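Local coordinates for protein (5-formylfuran-3-yl)methyl phosphate transaminase (Methanococcus jannaschii, PDB 2Z61) that transfers the amino group of alanine to a furancarboxaldehyde phosphate, using pyridoxal 5'-phosphate, to make the precursor of the furan moiety of methanofuran, at residues A[16-21]-A[322-326]; A[102-107]-A[129-133]; A[176-180]-A[204-208]; A[194-198]-A[282-286]. All blocks are in the same frame, centred on the assembly; numbering follows the deposited sequence.

Overall arrangement
The four contacts are spread over one subunit of a homodimeric, pyridoxal-phosphate-dependent aminotransferase. Contact 1 pairs helix 15-26 with helix 317-328, an early helix with a late one, so the other three lie between its segments in sequence. Contacts 2 and 3 both pack beside the seven-stranded mixed sheet, their centres about 21 Å apart, and contact 2 also meets the second subunit. The segments of contacts 3 and 4 interleave, in the order 176-180, 194-198, 204-208, 282-286, and their nearest atoms are about 10 Å apart. Contact 4 ties the region between strands 185-189 and 214-219 to the long helix 269-295, linking the surroundings of the sheet to that helix.

Contact 1 (A[16-21]-A[322-326]); sequences DILALA and YKLLK
Leu325 drives one methyl, CD2, into the notch between Ile17 and Leu20, and this is the tight part of the contact. CD2 lies 3.4 Å from CG2 of Ile17, closer than carbons usually come, and 3.6 Å from CB of Leu20. CG of Leu325 stands opposite its own backbone N (chi1 179°), which carries the branch across toward helix 15-26, where Leu20 and Leu325 meet tip to tip. The small Ala21 lets CD2 settle beside the backbone, 4.0 Å from Ala21 N. Branched aliphatic residues suit this better-buried side, where the two helical segments run nearly parallel (11°), their axes 10.5 Å apart at closest approach.

The other side is more exposed to solvent. Tyr322 stretches over to the start of segment 16-21, where its OH comes 3.0 Å from CB of Asp16, which lies at the ring edge. At the buried end of the tyrosine contact, CD1 of Ile17 approaches CE1 of the ring at 3.6 Å; CD1 of Leu20 is 4.0 Å from CE2 of Tyr322. Exposed Lys326 lays its extended chain across Leu20, its CE still a close 3.5 Å from CD1 of Leu20, so a lysine can cover a leucine while carrying its charge outward. Replacing Tyr322 with an alanine would probably uncover CD1 of Ile17 and CD1 of Leu20 and open a gap beside Asp16.

Asp16 also has a long, weak ion pair with Arg318. Helix 317-328 lies between helix 15-26 and helix 354-368, where Lys323 and Leu324 pack on Phe367 and Leu324 also on Ile364.

Contact 2 (A[102-107]-A[129-133]); sequences LFFALS and FIRFL
Phe103 turns the edge of its ring toward the face of Phe129 in a T-shaped pair, and together with Phe132 these two residues form an aromatic cluster between helices 98-109 and 125-132. The planes of the T-shaped pair stand at 87°, with centroids 5.7 Å apart. Phe103 meets Phe132 differently: the planes are inclined by 67°, and CZ of Phe103 comes 3.8 Å from CE2 of Phe132. With CG of Phe103 directed away from its backbone N (chi1 -177°), the ring lies where it can meet both partners.

Leucines pack around the rings. CD2 of Leu102 reaches CE2 of Phe129 at 3.6 Å, while CD1 of Leu106 lies 3.5 Å from CB of Phe129, at the edge of its ring. Leu133, just beyond the helical part of its segment, sends CD1 to CB of Leu106 at 3.7 Å and also touches Ser107. Leucine suits these places because its two methyls can be set separately, one branch against a ring.

Leu102 and Leu106 also pack on Ile187 of strand 185-189, placing the helix against the central sheet. The contact lies at the interface of the homodimer: Leu251 of the second subunit packs on Phe103 and Phe129, and Ser107 O and Leu133 O are hydrogen-bonded to Ser3 and Arg5 of that subunit.

The one polar side chain that touches across this buried contact is satisfied within its own helix. Ser107 OG donates to Phe103 O at 2.9 Å from above the carbonyl plane, while Ser107 N reaches the same oxygen from the opposite face. Cohesion between the segments therefore rests on aromatic and aliphatic contacts alone.

Contact 3 (A[176-180]-A[204-208]); sequences YEFAY and AIEFD
Tyr176 and Phe207 hold their rings almost parallel, 5° apart, yet slid so far that they barely overlap. What sits over the Phe207 ring is instead CB of Tyr176, 3.7 Å from the centroid and 2° off the ring normal, a well-centred CH-pi contact. CG of Phe207 stands opposite its carbonyl carbon (chi1 -54°), which sets the flat ring with a face to that CB. The displacement brings CE1 of Phe207 over the face of the tyrosine ring, 3.8 Å from CG of Tyr176.

One turn later Tyr180 crosses Phe207 and Asp208 at about right angles. Its CE1 lies 3.6 Å from CB of Phe207 and its CE2 3.4 Å from CB of Asp208, while its OH reaches CB of Ala204 at 3.5 Å; the long tyrosine spans all three, and the small alanine admits its end. A serine in place of Phe207 would probably leave CB and the ring face of Tyr176 without their aromatic partner, with a gap beside them.

The contact joins helix 173-182 to a short 3-10 segment (204-206) and the loop residues after it. Asp208 spends its carboxylate on the backbone amides of Glu212 and Lys213, and Glu177 pairs with Arg173. Across the segments, then, adhesion is aromatic and apolar.

Contact 4 (A[194-198]-A[282-286]); sequences GLVYE and FDRRR
Arg286 is gripped by two carboxylates, one on each segment. Its NH2 donates to Glu198 at 3.1 Å, OE2 accepting through its anti lone pair, with an N-H...O angle of 157°. Its NE donates to OD1 of Asp283 at 3.0 Å, one turn earlier on the same helix. Both oxygens lie close to the guanidinium plane, and NH1 bonds to Pro303 O, so the flat group is fixed in rotation. A bend at chi3 (88°) swings the guanidinium back toward Asp283. Arginine suits this place because its several N-H groups can serve partners in different directions, and its positive charge probably eases the nearness of two acids.

Glu198, Asp283 and Arg286 thus form a salt-bridge network, which ties a loop between strands 185-189 and 214-219 to the long helix 269-295. A water bridges the same parts, donating to Tyr197 O and, weakly, to Asp283 OD2.

Beneath the charges, the Tyr197 ring and the Asp283 carboxylate are nearly parallel, 11° apart, with CB of Tyr197 3.4 Å from OD1 of Asp283. CD of Arg286 comes 3.4 Å from CD1 of Tyr197, a methylene set obliquely against the ring. Farther along, Tyr197 OH meets CB of Phe282 at 3.3 Å and hydrogen-bonds with Ala306 O. CD2 of Leu195, the centre of an inverse gamma turn, closes the apolar end at 4.2 Å from CD1 of Phe282, whose ring also meets Phe41 edge-to-face.

Contact 1 (A[16-21]-A[322-326])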
loop_
_atom_site.group_PDB
_atom_site.type_symbol
_atom_site.label_atom_id
_atom_site.label_comp_id
_atom_site.label_asym_id
_atom_site.label_seq_id
_atom_site.Cartn_x
_atom_site.Cartn_y
_atom_site.Cartn_z
ATOM N N ASP A 16 -0.798 9.765 23.185
ATOM C CA ASP A 16 -0.555 10.166 24.565
ATOM C C ASP A 16 -0.584 8.930 25.454
ATOM O O ASP A 16 0.421 8.546 26.054
ATOM C CB ASP A 16 -1.643 11.133 25.017
ATOM C CG ASP A 16 -2.006 12.139 23.947
ATOM O OD1 ASP A 16 -2.505 11.720 22.879
ATOM O OD2 ASP A 16 -1.791 13.348 24.175
ATOM N N ILE A 17 -1.760 8.318 25.527
ATOM C CA ILE A 17 -1.983 7.125 26.330
ATOM C C ILE A 17 -1.010 6.006 25.976
ATOM O O ILE A 17 -0.440 5.373 26.863
ATOM C CB ILE A 17 -3.431 6.608 26.154
ATOM C CG1 ILE A 17 -4.432 7.665 26.631
ATOM C CG2 ILE A 17 -3.624 5.320 26.933
ATOM C CD1 ILE A 17 -4.415 8.952 25.829
ATOM N N LEU A 18 -0.823 5.764 24.681
ATOM C CA LEU A 18 0.087 4.717 24.223
ATOM C C LEU A 18 1.467 4.860 24.858
ATOM O O LEU A 18 2.068 3.876 25.291
ATOM C CB LEU A 18 0.227 4.757 22.696
ATOM C CG LEU A 18 -0.989 4.383 21.843
ATOM C CD1 LEU A 18 -0.657 4.589 20.373
ATOM C CD2 LEU A 18 -1.380 2.936 22.105
ATOM N N ALA A 19 1.962 6.093 24.907
ATOM C CA ALA A 19 3.270 6.374 25.488
ATOM C C ALA A 19 3.277 6.021 26.970
ATOM O O ALA A 19 4.170 5.322 27.448
ATOM C CB ALA A 19 3.615 7.847 25.299
ATOM N N LEU A 20 2.270 6.510 27.684
ATOM C CA LEU A 20 2.141 6.266 29.114
ATOM C C LEU A 20 2.048 4.768 29.405
ATOM O O LEU A 20 2.619 4.281 30.381
ATOM C CB LEU A 20 0.890 6.974 29.645
ATOM C CG LEU A 20 0.791 7.302 31.140
ATOM C CD1 LEU A 20 -0.510 8.041 31.398
ATOM C CD2 LEU A 20 0.854 6.042 31.977
ATOM N N ALA A 21 1.330 4.044 28.551
ATOM C CA ALA A 21 1.150 2.606 28.723
ATOM C C ALA A 21 2.461 1.831 28.637
ATOM O O ALA A 21 2.652 0.845 29.351
ATOM C CB ALA A 21 0.167 2.081 27.683
ATOM N N TYR A 322 -6.777 9.176 31.069
ATOM C CA TYR A 322 -5.481 9.392 31.699
ATOM C C TYR A 322 -5.433 8.913 33.142
ATOM O O TYR A 322 -4.549 8.142 33.515
ATOM C CB TYR A 322 -5.090 10.871 31.638
ATOM C CG TYR A 322 -4.003 11.149 30.631
ATOM C CD1 TYR A 322 -4.246 11.027 29.263
ATOM C CD2 TYR A 322 -2.716 11.483 31.045
ATOM C CE1 TYR A 322 -3.230 11.229 28.329
ATOM C CE2 TYR A 322 -1.689 11.685 30.121
ATOM C CZ TYR A 322 -1.953 11.555 28.764
ATOM O OH TYR A 322 -0.943 11.740 27.845
ATOM N N LYS A 323 -6.384 9.366 33.952
ATOM C CA LYS A 323 -6.421 8.974 35.354
ATOM C C LYS A 323 -6.527 7.466 35.537
ATOM O O LYS A 323 -5.775 6.875 36.316
ATOM C CB LYS A 323 -7.591 9.657 36.068
ATOM C CG LYS A 323 -7.512 11.174 36.055
ATOM C CD LYS A 323 -8.648 11.797 36.849
ATOM C CE LYS A 323 -8.566 13.317 36.824
ATOM N NZ LYS A 323 -9.651 13.952 37.628
ATOM N N LEU A 324 -7.452 6.844 34.817
ATOM C CA LEU A 324 -7.648 5.405 34.927
ATOM C C LEU A 324 -6.359 4.654 34.611
ATOM O O LEU A 324 -5.980 3.723 35.325
ATOM C CB LEU A 324 -8.762 4.951 33.979
ATOM C CG LEU A 324 -9.748 3.899 34.503
ATOM C CD1 LEU A 324 -10.756 3.573 33.409
ATOM C CD2 LEU A 324 -9.012 2.639 34.930
ATOM N N LEU A 325 -5.680 5.064 33.545
ATOM C CA LEU A 325 -4.442 4.411 33.146
ATOM C C LEU A 325 -3.357 4.490 34.223
ATOM O O LEU A 325 -2.715 3.484 34.539
ATOM C CB LEU A 325 -3.916 5.017 31.839
ATOM C CG LEU A 325 -2.592 4.432 31.327
ATOM C CD1 LEU A 325 -2.718 2.928 31.152
ATOM C CD2 LEU A 325 -2.207 5.093 30.020
ATOM N N LYS A 326 -3.164 5.680 34.790
ATOM C CA LYS A 326 -2.148 5.891 35.820
ATOM C C LYS A 326 -2.427 5.177 37.134
ATOM O O LYS A 326 -1.519 4.611 37.741
ATOM C CB LYS A 326 -1.958 7.387 36.084
ATOM C CG LYS A 326 -1.319 8.122 34.917
ATOM C CD LYS A 326 -1.013 9.574 35.251
ATOM C CE LYS A 326 -0.326 10.266 34.077
ATOM N NZ LYS A 326 0.047 11.677 34.378
#

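Contact 2 (A[102-107]-A[129-133])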
loop_
_atom_site.group_PDB
_atom_site.type_symbol
_atom_site.label_atom_id
_atom_site.label_comp_id
_atom_site.label_asym_id
_atom_site.label_seq_id
_atom_site.Cartn_x
_atom_site.Cartn_y
_atom_site.Cartn_z
ATOM N N LEU A 102 -9.948 2.042 0.487
ATOM C CA LEU A 102 -10.730 3.238 0.758
ATOM C C LEU A 102 -10.063 4.458 0.110
ATOM O O LEU A 102 -10.714 5.232 -0.589
ATOM C CB LEU A 102 -10.852 3.453 2.268
ATOM C CG LEU A 102 -11.644 4.688 2.718
ATOM C CD1 LEU A 102 -13.126 4.499 2.431
ATOM C CD2 LEU A 102 -11.419 4.915 4.200
ATOM N N PHE A 103 -8.764 4.621 0.337
ATOM C CA PHE A 103 -8.065 5.763 -0.241
ATOM C C PHE A 103 -8.234 5.834 -1.758
ATOM O O PHE A 103 -8.501 6.896 -2.310
ATOM C CB PHE A 103 -6.578 5.724 0.097
ATOM C CG PHE A 103 -5.830 6.916 -0.420
ATOM C CD1 PHE A 103 -5.921 8.141 0.234
ATOM C CD2 PHE A 103 -5.088 6.833 -1.591
ATOM C CE1 PHE A 103 -5.285 9.265 -0.279
ATOM C CE2 PHE A 103 -4.449 7.956 -2.109
ATOM C CZ PHE A 103 -4.549 9.169 -1.452
ATOM N N PHE A 104 -8.068 4.696 -2.429
ATOM C CA PHE A 104 -8.215 4.638 -3.876
ATOM C C PHE A 104 -9.644 4.980 -4.304
ATOM O O PHE A 104 -9.852 5.619 -5.339
ATOM C CB PHE A 104 -7.849 3.240 -4.387
ATOM C CG PHE A 104 -6.378 2.919 -4.314
ATOM C CD1 PHE A 104 -5.927 1.622 -4.563
ATOM C CD2 PHE A 104 -5.442 3.908 -4.028
ATOM C CE1 PHE A 104 -4.561 1.314 -4.531
ATOM C CE2 PHE A 104 -4.077 3.611 -3.994
ATOM C CZ PHE A 104 -3.637 2.309 -4.247
ATOM N N ALA A 105 -10.624 4.547 -3.507
ATOM C CA ALA A 105 -12.033 4.815 -3.806
ATOM C C ALA A 105 -12.297 6.317 -3.811
ATOM O O ALA A 105 -12.843 6.854 -4.777
ATOM C CB ALA A 105 -12.932 4.123 -2.776
ATOM N N LEU A 106 -11.906 6.985 -2.726
ATOM C CA LEU A 106 -12.080 8.433 -2.607
ATOM C C LEU A 106 -11.350 9.171 -3.737
ATOM O O LEU A 106 -11.896 10.109 -4.328
ATOM C CB LEU A 106 -11.568 8.921 -1.242
ATOM C CG LEU A 106 -12.444 8.639 -0.010
ATOM C CD1 LEU A 106 -11.665 8.920 1.268
ATOM C CD2 LEU A 106 -13.712 9.496 -0.058
ATOM N N SER A 107 -10.128 8.736 -4.052
ATOM C CA SER A 107 -9.340 9.377 -5.111
ATOM C C SER A 107 -10.014 9.400 -6.473
ATOM O O SER A 107 -9.918 10.385 -7.205
ATOM C CB SER A 107 -7.980 8.684 -5.276
ATOM O OG SER A 107 -7.194 8.775 -4.101
ATOM N N PHE A 129 -8.089 11.367 4.941
ATOM C CA PHE A 129 -8.115 11.007 3.528
ATOM C C PHE A 129 -8.842 12.102 2.744
ATOM O O PHE A 129 -8.409 12.498 1.665
ATOM C CB PHE A 129 -8.874 9.691 3.301
ATOM C CG PHE A 129 -8.158 8.458 3.787
ATOM C CD1 PHE A 129 -6.945 8.543 4.461
ATOM C CD2 PHE A 129 -8.698 7.198 3.539
ATOM C CE1 PHE A 129 -6.284 7.393 4.878
ATOM C CE2 PHE A 129 -8.042 6.043 3.950
ATOM C CZ PHE A 129 -6.831 6.141 4.622
ATOM N N ILE A 130 -9.951 12.580 3.304
ATOM C CA ILE A 130 -10.769 13.597 2.644
ATOM C C ILE A 130 -10.032 14.923 2.453
ATOM O O ILE A 130 -10.004 15.459 1.343
ATOM C CB ILE A 130 -12.109 13.802 3.419
ATOM C CG1 ILE A 130 -12.987 12.558 3.235
ATOM C CG2 ILE A 130 -12.845 15.053 2.904
ATOM C CD1 ILE A 130 -14.064 12.363 4.314
ATOM N N ARG A 131 -9.429 15.445 3.515
ATOM C CA ARG A 131 -8.682 16.696 3.401
ATOM C C ARG A 131 -7.533 16.530 2.411
ATOM O O ARG A 131 -7.356 17.347 1.501
ATOM C CB ARG A 131 -8.115 17.115 4.758
ATOM C CG ARG A 131 -9.150 17.633 5.730
ATOM C CD ARG A 131 -8.522 17.947 7.078
ATOM N NE ARG A 131 -9.493 18.519 8.006
ATOM C CZ ARG A 131 -10.346 19.488 7.689
ATOM N NH1 ARG A 131 -10.347 19.999 6.464
ATOM N NH2 ARG A 131 -11.196 19.949 8.596
ATOM N N PHE A 132 -6.755 15.465 2.589
ATOM C CA PHE A 132 -5.617 15.193 1.718
ATOM C C PHE A 132 -5.965 15.382 0.245
ATOM O O PHE A 132 -5.144 15.875 -0.532
ATOM C CB PHE A 132 -5.110 13.764 1.936
ATOM C CG PHE A 132 -3.878 13.425 1.135
ATOM C CD1 PHE A 132 -2.607 13.629 1.666
ATOM C CD2 PHE A 132 -3.988 12.894 -0.149
ATOM C CE1 PHE A 132 -1.454 13.303 0.934
ATOM C CE2 PHE A 132 -2.844 12.564 -0.894
ATOM C CZ PHE A 132 -1.573 12.768 -0.347
ATOM N N LEU A 133 -7.179 14.986 -0.135
ATOM C CA LEU A 133 -7.625 15.108 -1.523
ATOM C C LEU A 133 -8.279 16.455 -1.840
ATOM O O LEU A 133 -8.911 16.612 -2.885
ATOM C CB LEU A 133 -8.587 13.966 -1.863
ATOM C CG LEU A 133 -7.985 12.557 -1.834
ATOM C CD1 LEU A 133 -9.088 11.511 -1.966
ATOM C CD2 LEU A 133 -6.980 12.410 -2.967
#

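Contact 3 (A[176-180]-A[204-208])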
loop_
_atom_site.group_PDB
_atom_site.type_symbol
_atom_site.label_atom_id
_atom_site.label_comp_id
_atom_site.label_asym_id
_atom_site.label_seq_id
_atom_site.Cartn_x
_atom_site.Cartn_y
_atom_site.Cartn_z
ATOM N N TYR A 176 -29.372 4.190 4.273
ATOM C CA TYR A 176 -28.943 3.753 2.946
ATOM C C TYR A 176 -29.938 4.228 1.892
ATOM O O TYR A 176 -29.551 4.763 0.864
ATOM C CB TYR A 176 -28.836 2.226 2.873
ATOM C CG TYR A 176 -27.689 1.642 3.664
ATOM C CD1 TYR A 176 -27.863 1.241 4.981
ATOM C CD2 TYR A 176 -26.421 1.519 3.100
ATOM C CE1 TYR A 176 -26.809 0.731 5.721
ATOM C CE2 TYR A 176 -25.354 1.011 3.834
ATOM C CZ TYR A 176 -25.560 0.620 5.146
ATOM O OH TYR A 176 -24.515 0.136 5.895
ATOM N N GLU A 177 -31.226 4.025 2.164
ATOM C CA GLU A 177 -32.297 4.424 1.248
ATOM C C GLU A 177 -32.270 5.918 0.963
ATOM O O GLU A 177 -32.409 6.343 -0.182
ATOM C CB GLU A 177 -33.648 4.003 1.834
ATOM C CG GLU A 177 -33.896 2.498 1.750
ATOM C CD GLU A 177 -34.878 1.987 2.796
ATOM O OE1 GLU A 177 -35.304 0.818 2.679
ATOM O OE2 GLU A 177 -35.215 2.740 3.736
ATOM N N PHE A 178 -32.075 6.720 2.002
ATOM C CA PHE A 178 -32.003 8.163 1.816
ATOM C C PHE A 178 -30.802 8.521 0.944
ATOM O O PHE A 178 -30.920 9.315 0.006
ATOM C CB PHE A 178 -31.866 8.882 3.160
ATOM C CG PHE A 178 -31.842 10.378 3.039
ATOM C CD1 PHE A 178 -33.013 11.092 2.811
ATOM C CD2 PHE A 178 -30.640 11.074 3.098
ATOM C CE1 PHE A 178 -32.984 12.478 2.638
ATOM C CE2 PHE A 178 -30.604 12.458 2.926
ATOM C CZ PHE A 178 -31.780 13.158 2.694
ATOM N N ALA A 179 -29.650 7.926 1.249
ATOM C CA ALA A 179 -28.431 8.213 0.496
ATOM C C ALA A 179 -28.529 7.884 -0.992
ATOM O O ALA A 179 -28.067 8.662 -1.828
ATOM C CB ALA A 179 -27.245 7.480 1.112
ATOM N N TYR A 180 -29.126 6.741 -1.330
ATOM C CA TYR A 180 -29.255 6.367 -2.733
ATOM C C TYR A 180 -30.201 7.243 -3.542
ATOM O O TYR A 180 -30.104 7.283 -4.768
ATOM C CB TYR A 180 -29.667 4.901 -2.862
ATOM C CG TYR A 180 -28.511 3.972 -2.596
ATOM C CD1 TYR A 180 -28.383 3.313 -1.375
ATOM C CD2 TYR A 180 -27.503 3.801 -3.544
ATOM C CE1 TYR A 180 -27.279 2.509 -1.101
ATOM C CE2 TYR A 180 -26.398 3.002 -3.282
ATOM C CZ TYR A 180 -26.291 2.359 -2.058
ATOM O OH TYR A 180 -25.199 1.560 -1.795
ATOM N N ALA A 204 -24.377 -2.960 1.474
ATOM C CA ALA A 204 -24.896 -1.937 0.569
ATOM C C ALA A 204 -25.312 -2.555 -0.752
ATOM O O ALA A 204 -26.163 -2.005 -1.451
ATOM C CB ALA A 204 -23.850 -0.855 0.318
ATOM N N ILE A 205 -24.701 -3.693 -1.088
ATOM C CA ILE A 205 -25.000 -4.402 -2.332
ATOM C C ILE A 205 -26.502 -4.705 -2.399
ATOM O O ILE A 205 -27.058 -4.876 -3.473
ATOM C CB ILE A 205 -24.185 -5.738 -2.427
ATOM C CG1 ILE A 205 -24.283 -6.330 -3.834
ATOM C CG2 ILE A 205 -24.723 -6.763 -1.445
ATOM C CD1 ILE A 205 -23.468 -5.602 -4.879
ATOM N N GLU A 206 -27.152 -4.752 -1.241
ATOM C CA GLU A 206 -28.584 -5.028 -1.177
ATOM C C GLU A 206 -29.467 -3.865 -1.635
ATOM O O GLU A 206 -30.635 -4.067 -1.957
ATOM C CB GLU A 206 -28.965 -5.459 0.249
ATOM C CG GLU A 206 -28.358 -6.804 0.638
ATOM C CD GLU A 206 -28.549 -7.155 2.102
ATOM O OE1 GLU A 206 -28.115 -6.374 2.972
ATOM O OE2 GLU A 206 -29.132 -8.223 2.387
ATOM N N PHE A 207 -28.912 -2.656 -1.683
ATOM C CA PHE A 207 -29.674 -1.484 -2.106
ATOM C C PHE A 207 -29.325 -1.018 -3.518
ATOM O O PHE A 207 -30.101 -0.312 -4.165
ATOM C CB PHE A 207 -29.451 -0.327 -1.131
ATOM C CG PHE A 207 -29.741 -0.678 0.296
ATOM C CD1 PHE A 207 -28.775 -1.286 1.088
ATOM C CD2 PHE A 207 -31.000 -0.437 0.840
ATOM C CE1 PHE A 207 -29.055 -1.655 2.401
ATOM C CE2 PHE A 207 -31.290 -0.805 2.153
ATOM C CZ PHE A 207 -30.315 -1.415 2.934
ATOM N N ASP A 208 -28.154 -1.412 -3.993
ATOM C CA ASP A 208 -27.697 -1.023 -5.319
ATOM C C ASP A 208 -26.934 -2.208 -5.905
ATOM O O ASP A 208 -25.709 -2.192 -6.018
ATOM C CB ASP A 208 -26.805 0.220 -5.192
ATOM C CG ASP A 208 -26.182 0.631 -6.504
ATOM O OD1 ASP A 208 -26.813 0.423 -7.558
ATOM O OD2 ASP A 208 -25.062 1.176 -6.484
#

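Contact 4 (A[194-198]-A[282-286])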
loop_
_atom_site.group_PDB
_atom_site.type_symbol
_atom_site.label_atom_id
_atom_site.label_comp_id
_atom_site.label_asym_id
_atom_site.label_seq_id
_atom_site.Cartn_x
_atom_site.Cartn_y
_atom_site.Cartn_z
ATOM N N GLY A 194 -19.946 -9.334 9.305
ATOM C CA GLY A 194 -19.695 -10.714 9.680
ATOM C C GLY A 194 -19.546 -10.758 11.190
ATOM O O GLY A 194 -19.879 -11.748 11.838
ATOM N N LEU A 195 -19.024 -9.672 11.753
ATOM C CA LEU A 195 -18.874 -9.571 13.196
ATOM C C LEU A 195 -20.133 -8.891 13.720
ATOM O O LEU A 195 -20.098 -7.750 14.179
ATOM C CB LEU A 195 -17.631 -8.746 13.545
ATOM C CG LEU A 195 -16.313 -9.432 13.176
ATOM C CD1 LEU A 195 -15.137 -8.553 13.554
ATOM C CD2 LEU A 195 -16.238 -10.775 13.887
ATOM N N VAL A 196 -21.252 -9.598 13.612
ATOM C CA VAL A 196 -22.552 -9.098 14.060
ATOM C C VAL A 196 -23.167 -10.176 14.942
ATOM O O VAL A 196 -23.277 -11.327 14.533
ATOM C CB VAL A 196 -23.457 -8.781 12.850
ATOM C CG1 VAL A 196 -24.858 -8.416 13.313
ATOM C CG2 VAL A 196 -22.855 -7.625 12.067
ATOM N N TYR A 197 -23.576 -9.799 16.149
ATOM C CA TYR A 197 -24.104 -10.766 17.104
ATOM C C TYR A 197 -25.617 -10.825 17.278
ATOM O O TYR A 197 -26.131 -11.740 17.912
ATOM C CB TYR A 197 -23.420 -10.535 18.455
ATOM C CG TYR A 197 -21.941 -10.244 18.297
ATOM C CD1 TYR A 197 -21.425 -8.980 18.572
ATOM C CD2 TYR A 197 -21.072 -11.211 17.793
ATOM C CE1 TYR A 197 -20.082 -8.677 18.346
ATOM C CE2 TYR A 197 -19.721 -10.921 17.558
ATOM C CZ TYR A 197 -19.238 -9.651 17.836
ATOM O OH TYR A 197 -17.917 -9.351 17.592
ATOM N N GLU A 198 -26.321 -9.846 16.724
ATOM C CA GLU A 198 -27.778 -9.794 16.790
ATOM C C GLU A 198 -28.322 -9.265 15.469
ATOM O O GLU A 198 -27.918 -8.197 15.007
ATOM C CB GLU A 198 -28.245 -8.871 17.915
ATOM C CG GLU A 198 -28.258 -9.487 19.297
ATOM C CD GLU A 198 -28.869 -8.552 20.325
ATOM O OE1 GLU A 198 -30.042 -8.159 20.145
ATOM O OE2 GLU A 198 -28.180 -8.212 21.312
ATOM N N PHE A 282 -16.295 -13.593 20.871
ATOM C CA PHE A 282 -16.444 -12.138 20.879
ATOM C C PHE A 282 -17.778 -11.742 21.509
ATOM O O PHE A 282 -17.856 -10.764 22.247
ATOM C CB PHE A 282 -16.377 -11.578 19.447
ATOM C CG PHE A 282 -14.988 -11.179 18.994
ATOM C CD1 PHE A 282 -14.567 -11.444 17.698
ATOM C CD2 PHE A 282 -14.123 -10.501 19.845
ATOM C CE1 PHE A 282 -13.309 -11.040 17.255
ATOM C CE2 PHE A 282 -12.860 -10.089 19.413
ATOM C CZ PHE A 282 -12.454 -10.361 18.115
ATOM N N ASP A 283 -18.827 -12.501 21.210
ATOM C CA ASP A 283 -20.146 -12.191 21.746
ATOM C C ASP A 283 -20.197 -12.408 23.257
ATOM O O ASP A 283 -20.857 -11.655 23.979
ATOM C CB ASP A 283 -21.213 -13.037 21.044
ATOM C CG ASP A 283 -22.620 -12.653 21.457
ATOM O OD1 ASP A 283 -22.875 -11.447 21.645
ATOM O OD2 ASP A 283 -23.478 -13.553 21.577
ATOM N N ARG A 284 -19.498 -13.433 23.737
ATOM C CA ARG A 284 -19.471 -13.698 25.169
ATOM C C ARG A 284 -18.809 -12.499 25.849
ATOM O O ARG A 284 -19.244 -12.046 26.909
ATOM C CB ARG A 284 -18.669 -14.967 25.469
ATOM C CG ARG A 284 -18.891 -15.501 26.877
ATOM C CD ARG A 284 -18.083 -16.760 27.144
ATOM N NE ARG A 284 -17.145 -16.621 28.254
ATOM C CZ ARG A 284 -15.828 -16.764 28.135
ATOM N NH1 ARG A 284 -15.296 -17.056 26.958
ATOM N NH2 ARG A 284 -15.043 -16.612 29.194
ATOM N N ARG A 285 -17.758 -11.983 25.220
ATOM C CA ARG A 285 -17.035 -10.836 25.748
ATOM C C ARG A 285 -17.906 -9.583 25.713
ATOM O O ARG A 285 -17.957 -8.818 26.677
ATOM C CB ARG A 285 -15.780 -10.598 24.920
ATOM C CG ARG A 285 -14.841 -11.791 24.859
ATOM C CD ARG A 285 -13.779 -11.552 23.809
ATOM N NE ARG A 285 -12.696 -12.518 23.868
ATOM C CZ ARG A 285 -11.641 -12.487 23.063
ATOM N NH1 ARG A 285 -11.543 -11.532 22.140
ATOM N NH2 ARG A 285 -10.685 -13.406 23.183
ATOM N N ARG A 286 -18.591 -9.375 24.592
ATOM C CA ARG A 286 -19.449 -8.207 24.433
ATOM C C ARG A 286 -20.500 -8.120 25.545
ATOM O O ARG A 286 -20.793 -7.030 26.059
ATOM C CB ARG A 286 -20.126 -8.260 23.061
ATOM C CG ARG A 286 -21.235 -7.255 22.874
ATOM C CD ARG A 286 -21.984 -7.523 21.583
ATOM N NE ARG A 286 -23.068 -8.474 21.802
ATOM C CZ ARG A 286 -24.353 -8.143 21.846
ATOM N NH1 ARG A 286 -24.723 -6.878 21.693
ATOM N NH2 ARG A 286 -25.265 -9.088 22.026
HETATM O O HOH W 1 -24.391 -14.154 18.423
#